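Local coordinates for Phthiocerol/phthiodiolone dimycocerosyl transferase (Mycobacterium tuberculosis, PDB 1Q9J), which probably catalyses the final step of phthiocerol dimycocerosate synthesis, transferring mycocerosyl groups from mycocerosic acid synthase onto the hydroxyls of phthiocerol and related alcohols, at residues Val240-Leu252 with Gly400-Thr412. Residues are numbered along the deposited sequence; the frame is centred on the assembly and turned at random.
Sequences VVAAAILLTEWQL and GKSLEAIRSLLCT
Ala-244 and Ile-406 mark the crossing of two helices, their CA atoms 5.7 Å apart; the axes of the segments 240-252 and 400-412 approach to 9.0 Å, with their N-to-C directions 127° apart, closer to antiparallel than to parallel. The two segments bury 545 Å² without a hydrogen bond between them. The approach is consistent with the small methyl of Ala-244 at the crossing: its CB meets Leu-410 CD2 at 3.6 Å and also touches Ile-406 CG2. That CG2 branch faces Ile-245 CG1 as well, while CG1 of Ile-406 lies beside Thr-248. This CG1 is anti to its own carbonyl carbon (chi1 -61°), and the extended chain beyond carries CD1 to 3.8 Å from Ile-245 CG1, the two side chains meeting obliquely. One turn after Ala-244, Thr-248 is a knob in the hole formed by Ser-402, Ala-405, Ile-406 and Leu-409, with CG2 turned to Ala-405 CB. Its hydroxyl, facing an apolar wall, is satisfied within its own helix: OG1 donates to Ala-244 O at 3.0 Å, tilted 27° from the carbonyl plane, while Thr-248 N reaches the same oxygen from the opposite face. Helices 237-253 and 399-412 both pack against the six-stranded mixed sheet of one of the enzyme's two related domains, Leu-246 touching strand 260-267 and Leu-403 strand 387-393. Tyr-379 of that sheet ties them together, its OH hydrogen-bonded to both Glu-249 OE2 and Ser-402 OG. At one end of the interface Leu-252 CD2 rests 3.8 Å from CE of the extended Lys-401; at the other, Leu-410 CD1 lies 4.2 Å from Val-241 CG2.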
ATOM      1  N   VAL A 240     -17.734  -1.188  -5.450  1.00 67.60           N
ATOM      2  CA  VAL A 240     -18.238  -2.371  -6.128  1.00 66.37           C
ATOM      3  C   VAL A 240     -17.209  -3.490  -6.017  1.00 66.12           C
ATOM      4  O   VAL A 240     -17.510  -4.584  -5.533  1.00 65.93           O
ATOM      5  CB  VAL A 240     -18.488  -2.100  -7.612  1.00 65.50           C
ATOM      6  CG1 VAL A 240     -19.262  -3.255  -8.218  1.00 70.16           C
ATOM      7  CG2 VAL A 240     -19.239  -0.803  -7.779  1.00 67.82           C
ATOM      8  N   VAL A 241     -15.994  -3.197  -6.476  1.00 64.21           N
ATOM      9  CA  VAL A 241     -14.897  -4.152  -6.438  1.00 60.78           C
ATOM     10  C   VAL A 241     -14.872  -4.939  -5.135  1.00 58.76           C
ATOM     11  O   VAL A 241     -14.661  -6.153  -5.143  1.00 63.23           O
ATOM     12  CB  VAL A 241     -13.519  -3.459  -6.611  1.00 60.93           C
ATOM     13  CG1 VAL A 241     -12.399  -4.472  -6.391  1.00 59.96           C
ATOM     14  CG2 VAL A 241     -13.398  -2.865  -8.012  1.00 58.91           C
ATOM     15  N   ALA A 242     -15.092  -4.260  -4.016  1.00 52.89           N
ATOM     16  CA  ALA A 242     -15.069  -4.941  -2.727  1.00 53.45           C
ATOM     17  C   ALA A 242     -16.198  -5.958  -2.645  1.00 55.26           C
ATOM     18  O   ALA A 242     -16.025  -7.058  -2.117  1.00 50.53           O
ATOM     19  CB  ALA A 242     -15.194  -3.924  -1.599  1.00 55.14           C
ATOM     20  N   ALA A 243     -17.363  -5.567  -3.155  1.00 59.55           N
ATOM     21  CA  ALA A 243     -18.527  -6.443  -3.166  1.00 59.89           C
ATOM     22  C   ALA A 243     -18.135  -7.690  -3.963  1.00 60.38           C
ATOM     23  O   ALA A 243     -18.241  -8.816  -3.476  1.00 58.82           O
ATOM     24  CB  ALA A 243     -19.697  -5.740  -3.823  1.00 58.37           C
ATOM     25  N   ALA A 244     -17.659  -7.474  -5.186  1.00 59.13           N
ATOM     26  CA  ALA A 244     -17.240  -8.580  -6.033  1.00 63.44           C
ATOM     27  C   ALA A 244     -16.274  -9.499  -5.280  1.00 66.84           C
ATOM     28  O   ALA A 244     -16.398 -10.727  -5.321  1.00 72.40           O
ATOM     29  CB  ALA A 244     -16.581  -8.056  -7.304  1.00 60.98           C
ATOM     30  N   ILE A 245     -15.305  -8.909  -4.596  1.00 64.44           N
ATOM     31  CA  ILE A 245     -14.340  -9.683  -3.833  1.00 62.67           C
ATOM     32  C   ILE A 245     -15.045 -10.460  -2.719  1.00 65.17           C
ATOM     33  O   ILE A 245     -14.856 -11.668  -2.579  1.00 64.04           O
ATOM     34  CB  ILE A 245     -13.273  -8.745  -3.222  1.00 59.73           C
ATOM     35  CG1 ILE A 245     -12.434  -8.164  -4.342  1.00 54.98           C
ATOM     36  CG2 ILE A 245     -12.400  -9.485  -2.223  1.00 52.70           C
ATOM     37  CD1 ILE A 245     -11.594  -7.021  -3.918  1.00 56.88           C
ATOM     38  N   LEU A 246     -15.860  -9.763  -1.933  1.00 67.80           N
ATOM     39  CA  LEU A 246     -16.568 -10.392  -0.824  1.00 71.94           C
ATOM     40  C   LEU A 246     -17.539 -11.496  -1.253  1.00 73.87           C
ATOM     41  O   LEU A 246     -17.679 -12.509  -0.562  1.00 76.01           O
ATOM     42  CB  LEU A 246     -17.299  -9.328   0.002  1.00 73.02           C
ATOM     43  CG  LEU A 246     -16.397  -8.480   0.902  1.00 72.99           C
ATOM     44  CD1 LEU A 246     -17.146  -7.259   1.383  1.00 73.05           C
ATOM     45  CD2 LEU A 246     -15.915  -9.328   2.076  1.00 71.64           C
ATOM     46  N   LEU A 247     -18.214 -11.307  -2.384  1.00 71.49           N
ATOM     47  CA  LEU A 247     -19.138 -12.325  -2.871  1.00 70.79           C
ATOM     48  C   LEU A 247     -18.348 -13.591  -3.151  1.00 72.88           C
ATOM     49  O   LEU A 247     -18.601 -14.644  -2.555  1.00 73.62           O
ATOM     50  CB  LEU A 247     -19.829 -11.856  -4.150  1.00 66.52           C
ATOM     51  CG  LEU A 247     -20.878 -10.777  -3.902  1.00 62.82           C
ATOM     52  CD1 LEU A 247     -21.490 -10.348  -5.207  1.00 59.74           C
ATOM     53  CD2 LEU A 247     -21.933 -11.315  -2.957  1.00 59.28           C
ATOM     54  N   THR A 248     -17.381 -13.462  -4.058  1.00 73.38           N
ATOM     55  CA  THR A 248     -16.512 -14.563  -4.449  1.00 74.17           C
ATOM     56  C   THR A 248     -15.931 -15.312  -3.253  1.00 77.27           C
ATOM     57  O   THR A 248     -15.839 -16.533  -3.273  1.00 78.05           O
ATOM     58  CB  THR A 248     -15.343 -14.064  -5.314  1.00 72.03           C
ATOM     59  OG1 THR A 248     -15.854 -13.396  -6.476  1.00 72.21           O
ATOM     60  CG2 THR A 248     -14.466 -15.236  -5.741  1.00 72.46           C
ATOM     61  N   GLU A 249     -15.541 -14.588  -2.210  1.00 81.21           N
ATOM     62  CA  GLU A 249     -14.976 -15.246  -1.046  1.00 86.28           C
ATOM     63  C   GLU A 249     -15.947 -16.258  -0.479  1.00 91.35           C
ATOM     64  O   GLU A 249     -15.545 -17.332  -0.041  1.00 91.01           O
ATOM     65  CB  GLU A 249     -14.612 -14.228   0.031  1.00 85.64           C
ATOM     66  CG  GLU A 249     -13.259 -13.564  -0.164  1.00 84.69           C
ATOM     67  CD  GLU A 249     -12.106 -14.557  -0.122  1.00 82.46           C
ATOM     68  OE1 GLU A 249     -12.082 -15.403   0.801  1.00 81.06           O
ATOM     69  OE2 GLU A 249     -11.222 -14.479  -1.001  1.00 78.14           O
ATOM     70  N   TRP A 250     -17.232 -15.924  -0.494  1.00 98.34           N
ATOM     71  CA  TRP A 250     -18.245 -16.827   0.041  1.00104.68           C
ATOM     72  C   TRP A 250     -18.453 -18.040  -0.870  1.00107.42           C
ATOM     73  O   TRP A 250     -18.537 -19.173  -0.392  1.00108.02           O
ATOM     74  CB  TRP A 250     -19.564 -16.080   0.235  1.00106.23           C
ATOM     75  CG  TRP A 250     -20.592 -16.883   0.965  1.00109.16           C
ATOM     76  CD1 TRP A 250     -20.512 -17.357   2.246  1.00109.67           C
ATOM     77  CD2 TRP A 250     -21.862 -17.304   0.459  1.00109.64           C
ATOM     78  NE1 TRP A 250     -21.654 -18.058   2.563  1.00110.19           N
ATOM     79  CE2 TRP A 250     -22.492 -18.051   1.480  1.00110.17           C
ATOM     80  CE3 TRP A 250     -22.512 -17.153  -0.773  1.00109.38           C
ATOM     81  CZ2 TRP A 250     -23.761 -18.605   1.325  1.00110.65           C
ATOM     82  CZ3 TRP A 250     -23.771 -17.705  -0.933  1.00109.01           C
ATOM     83  CH2 TRP A 250     -24.379 -18.440   0.110  1.00111.43           C
ATOM     84  N   GLN A 251     -18.530 -17.786  -2.177  1.00110.20           N
ATOM     85  CA  GLN A 251     -18.716 -18.830  -3.187  1.00112.73           C
ATOM     86  C   GLN A 251     -17.618 -19.891  -3.178  1.00113.89           C
ATOM     87  O   GLN A 251     -17.823 -21.004  -3.660  1.00115.80           O
ATOM     88  CB  GLN A 251     -18.773 -18.205  -4.585  1.00112.54           C
ATOM     89  CG  GLN A 251     -20.054 -17.464  -4.881  1.00115.64           C
ATOM     90  CD  GLN A 251     -21.154 -18.386  -5.354  1.00116.13           C
ATOM     91  OE1 GLN A 251     -21.112 -18.892  -6.474  1.00116.18           O
ATOM     92  NE2 GLN A 251     -22.141 -18.620  -4.500  1.00117.41           N
ATOM     93  N   LEU A 252     -16.455 -19.544  -2.639  1.00114.87           N
ATOM     94  CA  LEU A 252     -15.341 -20.478  -2.596  1.00115.01           C
ATOM     95  C   LEU A 252     -15.010 -20.954  -1.191  1.00114.72           C
ATOM     96  O   LEU A 252     -14.229 -21.883  -1.024  1.00113.34           O
ATOM     97  CB  LEU A 252     -14.098 -19.851  -3.241  1.00115.99           C
ATOM     98  CG  LEU A 252     -14.152 -19.609  -4.755  1.00117.61           C
ATOM     99  CD1 LEU A 252     -12.876 -18.913  -5.208  1.00118.59           C
ATOM    100  CD2 LEU A 252     -14.322 -20.937  -5.489  1.00118.12           C
ATOM    101  N   GLY A 400      -4.610 -17.123  -8.777  1.00112.28           N
ATOM    102  CA  GLY A 400      -5.496 -16.524  -9.757  1.00108.10           C
ATOM    103  C   GLY A 400      -6.884 -17.133  -9.775  1.00105.92           C
ATOM    104  O   GLY A 400      -7.676 -16.862 -10.683  1.00105.49           O
ATOM    105  N   LYS A 401      -7.184 -17.955  -8.773  1.00103.19           N
ATOM    106  CA  LYS A 401      -8.491 -18.603  -8.676  1.00101.00           C
ATOM    107  C   LYS A 401      -9.576 -17.566  -8.407  1.00 97.72           C
ATOM    108  O   LYS A 401     -10.409 -17.278  -9.268  1.00 96.37           O
ATOM    109  CB  LYS A 401      -8.484 -19.648  -7.554  1.00103.22           C
ATOM    110  CG  LYS A 401      -9.758 -20.474  -7.466  1.00106.09           C
ATOM    111  CD  LYS A 401      -9.615 -21.583  -6.441  1.00107.74           C
ATOM    112  CE  LYS A 401     -10.876 -22.423  -6.332  1.00107.95           C
ATOM    113  NZ  LYS A 401     -10.713 -23.494  -5.303  1.00108.30           N
ATOM    114  N   SER A 402      -9.552 -17.013  -7.202  1.00 93.34           N
ATOM    115  CA  SER A 402     -10.506 -15.998  -6.786  1.00 88.05           C
ATOM    116  C   SER A 402     -10.443 -14.756  -7.672  1.00 82.93           C
ATOM    117  O   SER A 402     -11.468 -14.160  -7.988  1.00 80.32           O
ATOM    118  CB  SER A 402     -10.211 -15.604  -5.346  1.00 90.96           C
ATOM    119  OG  SER A 402      -8.821 -15.356  -5.201  1.00 94.04           O
ATOM    120  N   LEU A 403      -9.233 -14.374  -8.065  1.00 79.43           N
ATOM    121  CA  LEU A 403      -9.036 -13.193  -8.901  1.00 78.14           C
ATOM    122  C   LEU A 403      -9.760 -13.314 -10.228  1.00 79.39           C
ATOM    123  O   LEU A 403     -10.199 -12.318 -10.800  1.00 78.93           O
ATOM    124  CB  LEU A 403      -7.549 -12.970  -9.174  1.00 73.91           C
ATOM    125  CG  LEU A 403      -7.088 -11.522  -9.104  1.00 70.42           C
ATOM    126  CD1 LEU A 403      -6.992 -11.129  -7.643  1.00 71.49           C
ATOM    127  CD2 LEU A 403      -5.747 -11.354  -9.786  1.00 67.49           C
ATOM    128  N   GLU A 404      -9.867 -14.534 -10.735  1.00 83.65           N
ATOM    129  CA  GLU A 404     -10.555 -14.744 -12.000  1.00 86.40           C
ATOM    130  C   GLU A 404     -12.064 -14.752 -11.760  1.00 85.31           C
ATOM    131  O   GLU A 404     -12.826 -14.202 -12.553  1.00 83.44           O
ATOM    132  CB  GLU A 404     -10.106 -16.057 -12.641  1.00 88.50           C
ATOM    133  CG  GLU A 404     -10.594 -16.211 -14.069  1.00 91.49           C
ATOM    134  CD  GLU A 404     -10.189 -15.041 -14.942  1.00 94.45           C
ATOM    135  OE1 GLU A 404      -8.968 -14.853 -15.158  1.00 95.60           O
ATOM    136  OE2 GLU A 404     -11.091 -14.303 -15.409  1.00 93.27           O
ATOM    137  N   ALA A 405     -12.484 -15.376 -10.661  1.00 86.30           N
ATOM    138  CA  ALA A 405     -13.899 -15.433 -10.292  1.00 87.29           C
ATOM    139  C   ALA A 405     -14.403 -14.003 -10.172  1.00 87.95           C
ATOM    140  O   ALA A 405     -15.481 -13.660 -10.656  1.00 87.43           O
ATOM    141  CB  ALA A 405     -14.067 -16.155  -8.960  1.00 86.23           C
ATOM    142  N   ILE A 406     -13.592 -13.184  -9.513  1.00 89.16           N
ATOM    143  CA  ILE A 406     -13.875 -11.777  -9.302  1.00 89.63           C
ATOM    144  C   ILE A 406     -13.783 -11.061 -10.644  1.00 91.71           C
ATOM    145  O   ILE A 406     -14.542 -10.134 -10.927  1.00 92.94           O
ATOM    146  CB  ILE A 406     -12.840 -11.175  -8.334  1.00 89.14           C
ATOM    147  CG1 ILE A 406     -12.935 -11.889  -6.984  1.00 88.18           C
ATOM    148  CG2 ILE A 406     -13.053  -9.679  -8.188  1.00 87.55           C
ATOM    149  CD1 ILE A 406     -11.866 -11.496  -6.004  1.00 85.54           C
ATOM    150  N   ARG A 407     -12.848 -11.518 -11.469  1.00 94.62           N
ATOM    151  CA  ARG A 407     -12.610 -10.951 -12.794  1.00 98.33           C
ATOM    152  C   ARG A 407     -13.876 -10.946 -13.643  1.00 97.48           C
ATOM    153  O   ARG A 407     -14.374  -9.889 -14.029  1.00 97.64           O
ATOM    154  CB  ARG A 407     -11.521 -11.763 -13.511  1.00104.47           C
ATOM    155  CG  ARG A 407     -10.491 -10.948 -14.304  1.00111.84           C
ATOM    156  CD  ARG A 407     -11.054 -10.322 -15.573  1.00117.46           C
ATOM    157  NE  ARG A 407     -12.173  -9.429 -15.290  1.00125.45           N
ATOM    158  CZ  ARG A 407     -12.092  -8.325 -14.552  1.00129.89           C
ATOM    159  NH1 ARG A 407     -10.935  -7.961 -14.016  1.00132.68           N
ATOM    160  NH2 ARG A 407     -13.173  -7.583 -14.342  1.00132.33           N
ATOM    161  N   SER A 408     -14.393 -12.136 -13.932  1.00 96.89           N
ATOM    162  CA  SER A 408     -15.585 -12.257 -14.761  1.00 95.36           C
ATOM    163  C   SER A 408     -16.811 -11.615 -14.102  1.00 92.22           C
ATOM    164  O   SER A 408     -17.724 -11.157 -14.788  1.00 91.41           O
ATOM    165  CB  SER A 408     -15.854 -13.734 -15.075  1.00 94.93           C
ATOM    166  OG  SER A 408     -16.426 -13.898 -16.371  1.00 96.26           O
ATOM    167  N   LEU A 409     -16.815 -11.568 -12.773  1.00 89.75           N
ATOM    168  CA  LEU A 409     -17.934 -10.989 -12.040  1.00 87.72           C
ATOM    169  C   LEU A 409     -18.040  -9.479 -12.235  1.00 89.70           C
ATOM    170  O   LEU A 409     -19.138  -8.924 -12.205  1.00 91.55           O
ATOM    171  CB  LEU A 409     -17.823 -11.315 -10.551  1.00 82.16           C
ATOM    172  CG  LEU A 409     -19.026 -10.991  -9.668  1.00 78.49           C
ATOM    173  CD1 LEU A 409     -20.288 -11.561 -10.273  1.00 75.22           C
ATOM    174  CD2 LEU A 409     -18.793 -11.568  -8.277  1.00 78.38           C
ATOM    175  N   LEU A 410     -16.908  -8.812 -12.440  1.00 90.21           N
ATOM    176  CA  LEU A 410     -16.922  -7.368 -12.650  1.00 92.80           C
ATOM    177  C   LEU A 410     -17.282  -7.022 -14.090  1.00 93.84           C
ATOM    178  O   LEU A 410     -17.451  -5.848 -14.437  1.00 93.19           O
ATOM    179  CB  LEU A 410     -15.559  -6.756 -12.297  1.00 93.81           C
ATOM    180  CG  LEU A 410     -15.159  -6.669 -10.821  1.00 92.65           C
ATOM    181  CD1 LEU A 410     -13.777  -6.056 -10.713  1.00 91.56           C
ATOM    182  CD2 LEU A 410     -16.171  -5.826 -10.054  1.00 91.76           C
ATOM    183  N   CYS A 411     -17.402  -8.048 -14.929  1.00 96.22           N
ATOM    184  CA  CYS A 411     -17.734  -7.860 -16.347  1.00 97.46           C
ATOM    185  C   CYS A 411     -19.158  -8.301 -16.631  1.00 97.32           C
ATOM    186  O   CYS A 411     -19.710  -8.024 -17.694  1.00 94.79           O
ATOM    187  CB  CYS A 411     -16.773  -8.672 -17.217  1.00 97.85           C
ATOM    188  SG  CYS A 411     -15.029  -8.348 -16.880  1.00 97.62           S
ATOM    189  N   THR A 412     -19.736  -8.991 -15.655  1.00100.30           N
ATOM    190  CA  THR A 412     -21.092  -9.503 -15.741  1.00102.88           C
ATOM    191  C   THR A 412     -22.107  -8.502 -15.185  1.00104.84           C
ATOM    192  O   THR A 412     -23.082  -8.152 -15.850  1.00106.41           O
ATOM    193  CB  THR A 412     -21.214 -10.826 -14.950  1.00102.01           C
ATOM    194  OG1 THR A 412     -20.379 -11.820 -15.553  1.00 97.75           O
ATOM    195  CG2 THR A 412     -22.649 -11.314 -14.926  1.00102.23           C
TER